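Local coordinates for ApaG protein (Pseudomonas aeruginosa, PDB 3NRF) that is of unknown function but folds as a small all-beta domain of the DUF4354 family, assembled from several copies with sheets that run on between subunits, at residues A56-R61 and D90-G95; F31-V36 and S48-Q53; E67-D72 and G82-A87; G17-G22 and F26-F31. All blocks are in the same frame, centred on the assembly; numbering follows the deposited sequence.

Interaction 1: A56-R61 and D90-G95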
loop_
_atom_site.group_PDB
_atom_site.type_symbol
_atom_site.label_atom_id
_atom_site.label_comp_id
_atom_site.label_asym_id
_atom_site.label_seq_id
_atom_site.Cartn_x
_atom_site.Cartn_y
_atom_site.Cartn_z
ATOM N N ALA B 56 -0.422 -11.564 17.483
ATOM C CA ALA B 56 -0.240 -12.856 18.069
ATOM C C ALA B 56 0.943 -12.958 19.018
ATOM O O ALA B 56 1.180 -14.025 19.567
ATOM C CB ALA B 56 -0.088 -13.913 16.971
ATOM N N GLY B 57 1.744 -11.890 19.111
ATOM C CA GLY B 57 2.896 -11.878 20.000
ATOM C C GLY B 57 4.192 -12.348 19.346
ATOM O O GLY B 57 5.165 -12.621 20.024
ATOM N N GLN B 58 4.197 -12.517 18.030
ATOM C CA GLN B 58 5.415 -12.886 17.332
ATOM C C GLN B 58 6.293 -11.637 17.224
ATOM O O GLN B 58 5.779 -10.574 16.882
ATOM C CB GLN B 58 5.083 -13.359 15.890
ATOM C CG GLN B 58 6.311 -13.934 15.163
ATOM C CD GLN B 58 6.032 -14.464 13.769
ATOM O OE1 GLN B 58 4.916 -14.358 13.223
ATOM N NE2 GLN B 58 7.064 -14.991 13.163
ATOM N N SER B 59 7.601 -11.770 17.512
ATOM C CA SER B 59 8.575 -10.705 17.458
ATOM C C SER B 59 9.361 -10.818 16.161
ATOM O O SER B 59 9.557 -11.922 15.663
ATOM C CB SER B 59 9.588 -10.843 18.599
ATOM O OG SER B 59 8.931 -11.041 19.837
ATOM N N PHE B 60 9.814 -9.696 15.662
ATOM C CA PHE B 60 10.623 -9.623 14.459
ATOM C C PHE B 60 11.936 -8.929 14.755
ATOM O O PHE B 60 11.969 -7.856 15.405
ATOM C CB PHE B 60 9.839 -8.937 13.332
ATOM C CG PHE B 60 8.528 -9.589 13.081
ATOM C CD1 PHE B 60 8.447 -10.800 12.375
ATOM C CD2 PHE B 60 7.357 -9.052 13.583
ATOM C CE1 PHE B 60 7.264 -11.464 12.236
ATOM C CE2 PHE B 60 6.143 -9.742 13.411
ATOM C CZ PHE B 60 6.121 -10.928 12.704
ATOM N N ARG B 61 12.989 -9.538 14.204
ATOM C CA ARG B 61 14.325 -9.016 14.415
ATOM C C ARG B 61 14.577 -7.711 13.654
ATOM O O ARG B 61 14.036 -7.476 12.545
ATOM C CB ARG B 61 15.422 -10.034 14.085
ATOM C CG ARG B 61 15.591 -10.311 12.639
ATOM C CD ARG B 61 16.811 -11.241 12.300
ATOM N NE ARG B 61 16.814 -11.347 10.848
ATOM C CZ ARG B 61 17.455 -10.524 10.023
ATOM N NH1 ARG B 61 18.262 -9.575 10.487
ATOM N NH2 ARG B 61 17.310 -10.674 8.713
ATOM N N ASP B 90 9.460 -15.142 5.908
ATOM C CA ASP B 90 8.222 -15.137 5.164
ATOM C C ASP B 90 7.602 -13.739 5.200
ATOM O O ASP B 90 8.314 -12.756 5.428
ATOM C CB ASP B 90 7.263 -16.251 5.636
ATOM C CG ASP B 90 6.928 -16.173 7.129
ATOM O OD1 ASP B 90 7.339 -15.168 7.769
ATOM O OD2 ASP B 90 6.314 -17.134 7.646
ATOM N N ASP B 91 6.292 -13.657 4.978
ATOM C CA ASP B 91 5.613 -12.389 4.961
ATOM C C ASP B 91 5.174 -11.918 6.352
ATOM O O ASP B 91 4.574 -10.853 6.455
ATOM C CB ASP B 91 4.372 -12.426 4.072
ATOM C CG ASP B 91 4.693 -12.382 2.606
ATOM O OD1 ASP B 91 5.887 -12.354 2.236
ATOM O OD2 ASP B 91 3.705 -12.323 1.847
ATOM N N ALA B 92 5.531 -12.641 7.413
ATOM C CA ALA B 92 4.946 -12.308 8.747
ATOM C C ALA B 92 5.260 -10.909 9.233
ATOM O O ALA B 92 4.401 -10.292 9.922
ATOM C CB ALA B 92 5.353 -13.330 9.805
ATOM N N VAL B 93 6.422 -10.375 8.861
ATOM C CA VAL B 93 6.764 -9.040 9.309
ATOM C C VAL B 93 5.796 -7.989 8.811
ATOM O O VAL B 93 5.687 -6.913 9.398
ATOM C CB VAL B 93 8.208 -8.687 8.995
ATOM C CG1 VAL B 93 8.397 -8.434 7.455
ATOM C CG2 VAL B 93 8.699 -7.526 9.800
ATOM N N TYR B 94 5.094 -8.284 7.707
ATOM C CA TYR B 94 4.111 -7.336 7.192
ATOM C C TYR B 94 2.940 -7.166 8.090
ATOM O O TYR B 94 2.212 -6.125 7.978
ATOM C CB TYR B 94 3.699 -7.761 5.786
ATOM C CG TYR B 94 4.886 -7.710 4.859
ATOM C CD1 TYR B 94 5.872 -6.721 4.963
ATOM C CD2 TYR B 94 5.030 -8.618 3.821
ATOM C CE1 TYR B 94 6.945 -6.691 4.162
ATOM C CE2 TYR B 94 6.114 -8.545 2.944
ATOM C CZ TYR B 94 7.087 -7.576 3.120
ATOM O OH TYR B 94 8.143 -7.566 2.202
ATOM N N GLY B 95 2.744 -8.158 8.959
ATOM C CA GLY B 95 1.729 -8.125 10.002
ATOM C C GLY B 95 2.206 -7.466 11.302
ATOM O O GLY B 95 1.445 -7.476 12.275
HETATM O O HOH W 1 7.801 -15.613 10.391
#
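Phe60, at the start of strand 59-65, packs on the short 3-10 turn around Ala92 and Val93 that follows strand 79-88 and leads toward strand 98-102. The turn is laid over one face of the ring: Val93 CA stands 3.8 Å from the centroid of the Phe60 ring, only 11° off its normal, a CH-pi contact. With CG anti to its carbonyl carbon (chi1 -54°), Phe60 reaches Ala92 with its far end, CE1 lying 3.6 Å from Ala92 CB, while Val93 CG2 rests 3.9 Å from Phe60 CG near the root of the ring. The extended side chain of Gln58 brings its amide OE1 within 3.6 Å of Ala92 CB on the solvent side. One water bridges the exposed edge, accepting from Gln58 NE2 at 2.9 Å and donating to Asp90 OD1. That same OD1 takes the N-H of Ala92 at 3.1 Å from above the carboxylate plane, and Ser88 OG, hydrogen-bonded to Val93 N, helps to fix the turn. No direct hydrogen bond joins the two segments. Apolar packing under a polar edge thus holds the loop to the strand, and the loop itself opens as an Asx turn running into a 3-10 turn.

Interaction 2: F31-V36 and S48-Q53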
loop_
_atom_site.group_PDB
_atom_site.type_symbol
_atom_site.label_atom_id
_atom_site.label_comp_id
_atom_site.label_asym_id
_atom_site.label_seq_id
_atom_site.Cartn_x
_atom_site.Cartn_y
_atom_site.Cartn_z
ATOM N N PHE B 31 9.955 1.181 9.449
ATOM C CA PHE B 31 9.183 2.088 10.237
ATOM C C PHE B 31 9.990 3.348 10.501
ATOM O O PHE B 31 11.223 3.291 10.666
ATOM C CB PHE B 31 8.871 1.524 11.631
ATOM C CG PHE B 31 7.968 0.313 11.636
ATOM C CD1 PHE B 31 8.494 -0.952 11.371
ATOM C CD2 PHE B 31 6.656 0.422 11.960
ATOM C CE1 PHE B 31 7.689 -2.065 11.425
ATOM C CE2 PHE B 31 5.835 -0.716 11.984
ATOM C CZ PHE B 31 6.365 -1.932 11.723
ATOM N N LYS B 32 9.295 4.478 10.602
ATOM C CA LYS B 32 9.917 5.662 11.203
ATOM C C LYS B 32 9.489 5.628 12.670
ATOM O O LYS B 32 8.294 5.428 12.945
ATOM C CB LYS B 32 9.407 6.920 10.536
ATOM C CG LYS B 32 10.002 8.213 11.100
ATOM C CD LYS B 32 11.367 8.491 10.596
ATOM C CE LYS B 32 11.335 8.964 9.115
ATOM N NZ LYS B 32 12.732 9.020 8.593
ATOM N N VAL B 33 10.449 5.765 13.587
ATOM C CA VAL B 33 10.245 5.643 15.004
ATOM C C VAL B 33 10.728 6.908 15.723
ATOM O O VAL B 33 11.816 7.416 15.417
ATOM C CB VAL B 33 11.046 4.421 15.568
ATOM C CG1 VAL B 33 10.848 4.276 17.060
ATOM C CG2 VAL B 33 10.655 3.131 14.835
ATOM N N ARG B 34 9.973 7.352 16.718
ATOM C CA ARG B 34 10.380 8.469 17.582
ATOM C C ARG B 34 10.324 7.980 19.019
ATOM O O ARG B 34 9.309 7.437 19.448
ATOM C CB ARG B 34 9.469 9.689 17.441
ATOM C CG ARG B 34 9.944 10.853 18.337
ATOM C CD ARG B 34 9.131 12.119 18.156
ATOM N NE ARG B 34 9.129 12.563 16.765
ATOM C CZ ARG B 34 8.472 13.651 16.338
ATOM N NH1 ARG B 34 7.742 14.349 17.191
ATOM N NH2 ARG B 34 8.510 14.004 15.059
ATOM N N LEU B 35 11.405 8.157 19.766
ATOM C CA LEU B 35 11.424 7.803 21.168
ATOM C C LEU B 35 11.332 9.110 21.928
ATOM O O LEU B 35 12.105 10.022 21.626
ATOM C CB LEU B 35 12.722 7.100 21.542
ATOM C CG LEU B 35 13.045 5.886 20.684
ATOM C CD1 LEU B 35 14.395 5.359 21.136
ATOM C CD2 LEU B 35 11.934 4.803 20.790
ATOM N N VAL B 36 10.389 9.184 22.880
ATOM C CA VAL B 36 10.143 10.373 23.684
ATOM C C VAL B 36 10.227 10.037 25.178
ATOM O O VAL B 36 9.427 9.243 25.679
ATOM C CB VAL B 36 8.732 10.994 23.403
ATOM C CG1 VAL B 36 8.509 12.263 24.258
ATOM C CG2 VAL B 36 8.559 11.311 21.909
ATOM N N SER B 48 18.463 -2.121 26.272
ATOM C CA SER B 48 17.183 -2.175 25.564
ATOM C C SER B 48 17.351 -2.201 24.030
ATOM O O SER B 48 18.382 -1.813 23.476
ATOM C CB SER B 48 16.350 -0.943 25.894
ATOM O OG SER B 48 16.096 -0.827 27.286
ATOM N N CYS B 49 16.311 -2.656 23.343
ATOM C CA CYS B 49 16.299 -2.691 21.875
ATOM C C CYS B 49 14.874 -2.522 21.399
ATOM O O CYS B 49 13.934 -2.786 22.160
ATOM C CB CYS B 49 16.821 -4.028 21.314
ATOM S SG CYS B 49 16.065 -5.528 22.100
ATOM N N LEU B 50 14.744 -2.047 20.161
ATOM C CA LEU B 50 13.459 -1.952 19.498
ATOM C C LEU B 50 13.062 -3.313 18.916
ATOM O O LEU B 50 13.873 -4.037 18.282
ATOM C CB LEU B 50 13.489 -0.902 18.371
ATOM C CG LEU B 50 13.600 0.530 18.856
ATOM C CD1 LEU B 50 13.885 1.470 17.638
ATOM C CD2 LEU B 50 12.391 0.981 19.629
ATOM N N VAL B 51 11.810 -3.647 19.171
ATOM C CA VAL B 51 11.221 -4.849 18.598
ATOM C C VAL B 51 9.884 -4.568 17.961
ATOM O O VAL B 51 9.111 -3.770 18.449
ATOM C CB VAL B 51 11.086 -5.978 19.625
ATOM C CG1 VAL B 51 12.448 -6.430 20.030
ATOM C CG2 VAL B 51 10.268 -5.540 20.817
ATOM N N ALA B 52 9.648 -5.213 16.835
ATOM C CA ALA B 52 8.364 -5.131 16.151
ATOM C C ALA B 52 7.611 -6.394 16.507
ATOM O O ALA B 52 8.209 -7.475 16.590
ATOM C CB ALA B 52 8.538 -4.966 14.627
ATOM N N GLN B 53 6.291 -6.303 16.618
ATOM C CA GLN B 53 5.496 -7.408 17.083
ATOM C C GLN B 53 4.144 -7.444 16.366
ATOM O O GLN B 53 3.578 -6.379 16.050
ATOM C CB GLN B 53 5.290 -7.212 18.583
ATOM C CG GLN B 53 4.787 -8.428 19.309
ATOM C CD GLN B 53 4.643 -8.191 20.805
ATOM O OE1 GLN B 53 4.247 -7.113 21.248
ATOM N NE2 GLN B 53 4.997 -9.197 21.581
#
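Leu50 reaches across from strand 49-53 to meet two residues of segment 31-36 in strand 24-37. Its CB leaves the backbone in the direction of the other strand, and a first torsion of -69° sets CG beside the backbone N, which carries the branch point into the interior. There the methyls divide the work. CD1 goes to Val33, lying 4.2 Å from Val33 CG1, and the two side chains lie antiparallel, each passing along the flank of the other. CD2 turns to Leu35, where it meets that residue's own CD2 at 4.0 Å, methyl against methyl. Val33 offers CG1 because that branch is anti to its backbone N (chi1 180°). These strands are not hydrogen-bonded neighbours: their axes come no closer than 10.9 Å and run at 131° to each other, the spacing of two layers facing across a hydrophobic core. Strands 79-88 and 59-65 lie between them in the order of one strongly bent antiparallel sheet, consistent with a core enclosed where the sheet curls over on itself. At one end Phe31 extends the seam, its CE1 4.4 Å from Ala52 CB, a loose and oblique approach to the ring. Leu69 from the loop after strand 59-65 packs on Val33 and Leu35, and Leu101 of strand 98-102 packs on Leu50. Cys49, next to Leu50, is tied by a disulfide to Cys105, which pins the C-terminus to this strand, while Lys32 and Arg34 turn their charges to Asp83 and Glu81 of strand 79-88.

Interaction 3: E67-D72 and G82-A87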
loop_
_atom_site.group_PDB
_atom_site.type_symbol
_atom_site.label_atom_id
_atom_site.label_comp_id
_atom_site.label_asym_id
_atom_site.label_seq_id
_atom_site.Cartn_x
_atom_site.Cartn_y
_atom_site.Cartn_z
ATOM N N GLU B 67 21.474 5.487 13.321
ATOM C CA GLU B 67 22.301 5.800 14.492
ATOM C C GLU B 67 21.577 6.602 15.593
ATOM O O GLU B 67 21.788 6.349 16.796
ATOM C CB GLU B 67 23.555 6.559 14.047
ATOM C CG GLU B 67 24.570 6.771 15.157
ATOM C CD GLU B 67 25.771 7.572 14.700
ATOM O OE1 GLU B 67 26.052 7.613 13.477
ATOM O OE2 GLU B 67 26.430 8.166 15.581
ATOM N N GLU B 68 20.731 7.549 15.189
ATOM C CA GLU B 68 19.985 8.374 16.129
ATOM C C GLU B 68 19.162 7.571 17.137
ATOM O O GLU B 68 18.982 8.009 18.283
ATOM C CB GLU B 68 19.058 9.347 15.385
ATOM C CG GLU B 68 19.763 10.468 14.683
ATOM C CD GLU B 68 20.399 10.084 13.358
ATOM O OE1 GLU B 68 20.322 8.906 12.897
ATOM O OE2 GLU B 68 21.011 11.001 12.778
ATOM N N LEU B 69 18.682 6.394 16.731
ATOM C CA LEU B 69 17.875 5.544 17.637
ATOM C C LEU B 69 18.730 4.691 18.610
ATOM O O LEU B 69 18.165 4.060 19.508
ATOM C CB LEU B 69 16.869 4.674 16.854
ATOM C CG LEU B 69 15.777 5.431 16.102
ATOM C CD1 LEU B 69 15.090 4.581 15.088
ATOM C CD2 LEU B 69 14.781 6.104 17.097
ATOM N N THR B 70 20.056 4.695 18.427
ATOM C CA THR B 70 21.005 3.898 19.224
ATOM C C THR B 70 21.569 4.684 20.432
ATOM O O THR B 70 22.542 4.265 21.058
ATOM C CB THR B 70 22.191 3.373 18.364
ATOM O OG1 THR B 70 23.071 4.452 18.022
ATOM C CG2 THR B 70 21.709 2.681 17.087
ATOM N N ALA B 71 20.959 5.812 20.773
ATOM C CA ALA B 71 21.393 6.573 21.961
ATOM C C ALA B 71 21.450 5.727 23.253
ATOM O O ALA B 71 20.525 4.958 23.550
ATOM C CB ALA B 71 20.466 7.774 22.179
ATOM N N ASP B 72 22.522 5.911 24.023
ATOM C CA ASP B 72 22.724 5.170 25.268
ATOM C C ASP B 72 21.706 5.567 26.333
ATOM O O ASP B 72 21.341 4.748 27.172
ATOM C CB ASP B 72 24.138 5.385 25.809
ATOM C CG ASP B 72 24.502 4.391 26.897
ATOM O OD1 ASP B 72 25.056 4.807 27.940
ATOM O OD2 ASP B 72 24.214 3.184 26.707
ATOM N N GLY B 82 14.273 8.270 14.008
ATOM C CA GLY B 82 14.958 7.692 12.854
ATOM C C GLY B 82 14.197 6.507 12.291
ATOM O O GLY B 82 13.117 6.173 12.750
ATOM N N ASP B 83 14.766 5.867 11.293
ATOM C CA ASP B 83 14.184 4.664 10.690
ATOM C C ASP B 83 14.735 3.384 11.276
ATOM O O ASP B 83 15.878 3.331 11.734
ATOM C CB ASP B 83 14.433 4.671 9.202
ATOM C CG ASP B 83 13.798 5.895 8.554
ATOM O OD1 ASP B 83 12.563 6.028 8.651
ATOM O OD2 ASP B 83 14.527 6.734 7.995
ATOM N N ALA B 84 13.885 2.367 11.292
ATOM C CA ALA B 84 14.233 1.048 11.811
ATOM C C ALA B 84 13.623 0.032 10.867
ATOM O O ALA B 84 12.453 0.201 10.435
ATOM C CB ALA B 84 13.674 0.868 13.219
ATOM N N ILE B 85 14.374 -0.987 10.479
ATOM C CA ILE B 85 13.860 -1.975 9.535
ATOM C C ILE B 85 13.897 -3.367 10.158
ATOM O O ILE B 85 14.970 -3.799 10.613
ATOM C CB ILE B 85 14.662 -1.996 8.190
ATOM C CG1 ILE B 85 14.628 -0.644 7.512
ATOM C CG2 ILE B 85 14.088 -3.006 7.261
ATOM C CD1 ILE B 85 15.433 -0.616 6.184
ATOM N N PHE B 86 12.757 -4.034 10.179
ATOM C CA PHE B 86 12.583 -5.353 10.741
ATOM C C PHE B 86 12.400 -6.382 9.664
ATOM O O PHE B 86 11.988 -6.062 8.538
ATOM C CB PHE B 86 11.422 -5.392 11.756
ATOM C CG PHE B 86 11.559 -4.385 12.882
ATOM C CD1 PHE B 86 11.102 -3.085 12.712
ATOM C CD2 PHE B 86 12.192 -4.714 14.096
ATOM C CE1 PHE B 86 11.229 -2.143 13.705
ATOM C CE2 PHE B 86 12.321 -3.751 15.096
ATOM C CZ PHE B 86 11.825 -2.471 14.895
ATOM N N ALA B 87 12.617 -7.640 10.016
ATOM C CA ALA B 87 12.609 -8.734 9.028
ATOM C C ALA B 87 11.967 -10.026 9.501
ATOM O O ALA B 87 11.868 -10.317 10.697
ATOM C CB ALA B 87 14.081 -9.057 8.625
#
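Leu69 sets its isobutyl group against the backbone of Gly82, and nearly the whole contact depends on how that one side chain is folded. The first torsion (chi1 -65°) swings CG away from the carbonyl carbon, and CD1 continues outward from it (chi2 164°), which drives this methyl alongside segment 82-87. Leu69 CD1 comes 3.4 Å from Gly82 O and also brushes Asp83 O. Farther along, Leu69 CD1 is 4.4 Å from Ala84 CB. Leu69 CD2 branches off toward the N-terminal side of Gly82, 3.8 Å from Gly82 N. The nearly fully stretched backbone of Gly82 lies directly against the leucine, Leu69 CG likewise standing 3.8 Å from Gly82 N. The 3-10 turn 67-69, in the loop after strand 59-65, thus lies against strand 79-88 and sends Leu69 into the interior beside strand 24-37. This is a loop capping the interior of the beta fold with a single leucine, with no hydrogen bond between the two segments. The turn is fastened from within by Thr70, whose OG1 donates to Glu67 O at 2.6 Å, in the carbonyl plane and on a lone pair, while Thr70 N adds a second bond of 2.9 Å to the same Glu67 O. Asp83 points away from the turn and pairs with Lys32; its backbone N is held by Asp66 just ahead of the turn.

Interaction 4: G17-G22 and F26-F31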
loop_
_atom_site.group_PDB
_atom_site.type_symbol
_atom_site.label_atom_id
_atom_site.label_comp_id
_atom_site.label_asym_id
_atom_site.label_seq_id
_atom_site.Cartn_x
_atom_site.Cartn_y
_atom_site.Cartn_z
ATOM N N GLY B 17 9.999 -4.416 1.618
ATOM C CA GLY B 17 11.044 -4.859 0.747
ATOM C C GLY B 17 11.443 -6.290 0.991
ATOM O O GLY B 17 10.792 -7.052 1.695
ATOM N N SER B 18 12.533 -6.628 0.335
ATOM C CA SER B 18 13.095 -7.952 0.494
ATOM C C SER B 18 14.589 -7.936 0.265
ATOM O O SER B 18 15.132 -7.065 -0.436
ATOM C CB SER B 18 12.419 -8.991 -0.429
ATOM O OG SER B 18 12.670 -8.731 -1.800
ATOM N N VAL B 19 15.277 -8.951 0.820
ATOM C CA VAL B 19 16.687 -9.150 0.622
ATOM C C VAL B 19 16.924 -10.643 0.403
ATOM O O VAL B 19 16.388 -11.452 1.132
ATOM C CB VAL B 19 17.541 -8.728 1.895
ATOM C CG1 VAL B 19 19.057 -8.966 1.708
ATOM C CG2 VAL B 19 17.220 -7.234 2.296
ATOM N N SER B 20 17.724 -10.956 -0.581
ATOM C CA SER B 20 18.083 -12.350 -0.928
ATOM C C SER B 20 19.556 -12.475 -1.239
ATOM O O SER B 20 20.099 -11.727 -2.042
ATOM C CB SER B 20 17.299 -12.789 -2.140
ATOM O OG SER B 20 17.597 -14.121 -2.478
ATOM N N VAL B 21 20.218 -13.436 -0.594
ATOM C CA VAL B 21 21.607 -13.703 -0.895
ATOM C C VAL B 21 21.834 -15.205 -0.702
ATOM O O VAL B 21 21.637 -15.757 0.353
ATOM C CB VAL B 21 22.589 -12.796 -0.117
ATOM C CG1 VAL B 21 22.356 -12.909 1.377
ATOM C CG2 VAL B 21 24.016 -13.126 -0.535
ATOM N N GLY B 22 22.161 -15.847 -1.812
ATOM C CA GLY B 22 22.351 -17.323 -1.844
ATOM C C GLY B 22 21.111 -18.034 -1.349
ATOM O O GLY B 22 20.007 -17.838 -1.844
ATOM N N PHE B 26 14.763 -12.916 2.967
ATOM C CA PHE B 26 13.892 -12.346 3.979
ATOM C C PHE B 26 13.140 -11.123 3.463
ATOM O O PHE B 26 13.547 -10.493 2.514
ATOM C CB PHE B 26 14.606 -12.108 5.313
ATOM C CG PHE B 26 15.717 -11.132 5.292
ATOM C CD1 PHE B 26 15.499 -9.787 5.515
ATOM C CD2 PHE B 26 17.054 -11.574 5.206
ATOM C CE1 PHE B 26 16.569 -8.888 5.552
ATOM C CE2 PHE B 26 18.108 -10.679 5.262
ATOM C CZ PHE B 26 17.868 -9.323 5.417
ATOM N N ARG B 27 11.986 -10.902 4.069
ATOM C CA ARG B 27 11.132 -9.750 3.787
ATOM C C ARG B 27 11.413 -8.695 4.831
ATOM O O ARG B 27 11.773 -9.043 5.991
ATOM C CB ARG B 27 9.663 -10.137 3.824
ATOM C CG ARG B 27 9.166 -10.834 2.597
ATOM C CD ARG B 27 9.727 -12.250 2.395
ATOM N NE ARG B 27 9.065 -12.898 1.260
ATOM C CZ ARG B 27 9.297 -14.150 0.866
ATOM N NH1 ARG B 27 10.180 -14.882 1.542
ATOM N NH2 ARG B 27 8.652 -14.629 -0.178
ATOM N N THR B 28 11.327 -7.424 4.437
ATOM C CA THR B 28 11.615 -6.318 5.342
ATOM C C THR B 28 10.443 -5.364 5.456
ATOM O O THR B 28 9.690 -5.184 4.498
ATOM C CB THR B 28 12.838 -5.505 4.908
ATOM O OG1 THR B 28 12.603 -4.970 3.594
ATOM C CG2 THR B 28 14.102 -6.392 4.901
ATOM N N GLN B 29 10.251 -4.823 6.657
ATOM C CA GLN B 29 9.234 -3.793 6.908
ATOM C C GLN B 29 9.918 -2.638 7.637
ATOM O O GLN B 29 10.433 -2.806 8.741
ATOM C CB GLN B 29 8.078 -4.318 7.768
ATOM C CG GLN B 29 7.063 -3.230 8.136
ATOM C CD GLN B 29 6.325 -2.681 6.935
ATOM O OE1 GLN B 29 5.601 -3.405 6.249
ATOM N NE2 GLN B 29 6.519 -1.375 6.686
ATOM N N ALA B 30 9.898 -1.442 7.038
ATOM C CA ALA B 30 10.485 -0.277 7.634
ATOM C C ALA B 30 9.463 0.489 8.428
ATOM O O ALA B 30 8.284 0.421 8.125
ATOM C CB ALA B 30 11.087 0.656 6.546
ATOM N N PHE B 31 9.955 1.181 9.449
ATOM C CA PHE B 31 9.183 2.088 10.237
ATOM C C PHE B 31 9.990 3.348 10.501
ATOM O O PHE B 31 11.223 3.291 10.666
ATOM C CB PHE B 31 8.871 1.524 11.631
ATOM C CG PHE B 31 7.968 0.313 11.636
ATOM C CD1 PHE B 31 8.494 -0.952 11.371
ATOM C CD2 PHE B 31 6.656 0.422 11.960
ATOM C CE1 PHE B 31 7.689 -2.065 11.425
ATOM C CE2 PHE B 31 5.835 -0.716 11.984
ATOM C CZ PHE B 31 6.365 -1.932 11.723
#
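Strands 17-21 and 26-31 pair antiparallel as the two arms of a beta hairpin, their axes 4.3 Å apart, with Gly17-Thr28 and Val19-Phe26 as hydrogen-bonded pairs and Ser18-Arg27 as the non-hydrogen-bonded pair between them. Four backbone bonds close the two rings, the shortest from Thr28 N to Gly17 O at 2.8 Å. The bonds at Val19 and Phe26 meet their carbonyls nearly end-on, whereas Thr28 N sits above the carbonyl plane of Gly17. On the face of Val19, Phe26 and Thr28, the aromatic ring folds back over the valine: Phe26 CG is placed between its backbone N and carbonyl carbon (chi1 63°), and this lays the ring beside Val19 rather than past it. Val19 CB then lies over one ring face, off toward the rim, 3.9 Å from the centroid, a CH-pi contact. Val19 CG2 meanwhile meets Thr28 CG2 at 4.1 Å. Thr28 OG1 lies close against the Gly17 backbone, 3.2 Å from Gly17 CA. Arg27, on the other face with Ser18, sends its guanidinium to Glu89 O and to Ser97 of the second subunit. Phe26 also receives Arg61 in a cation-pi contact. Residues 17-21 pair on their far side with a strand of the second subunit, so the chemistry here is mainly backbone hydrogen bonding with one CH-pi contact between Val19 and Phe26, which implies a hairpin arm that holds its register while the sheet continues across the interface.

The centre of interaction 2 is about 3 Å from the centre of the chain, and the contact is wholly apolar; interaction 3, centred about 7 Å from the same point, closes that interior from the loop side. Interactions 1 and 4 are centred farther out, about 13 and 16 Å from the chain centre, and both touch the second subunit. Interaction 1 adds a water bridge at its edge to ring packing, whereas interaction 4 rests on backbone pairing. Strand 24-37 serves interactions 2 and 4, whose segments overlap at Phe31, a contact residue only in interaction 2. Strand 79-88 lies between strands 24-37 and 59-65. Tyr94 OH, hydrogen-bonded to Gly17 O, joins interactions 1 and 4 directly.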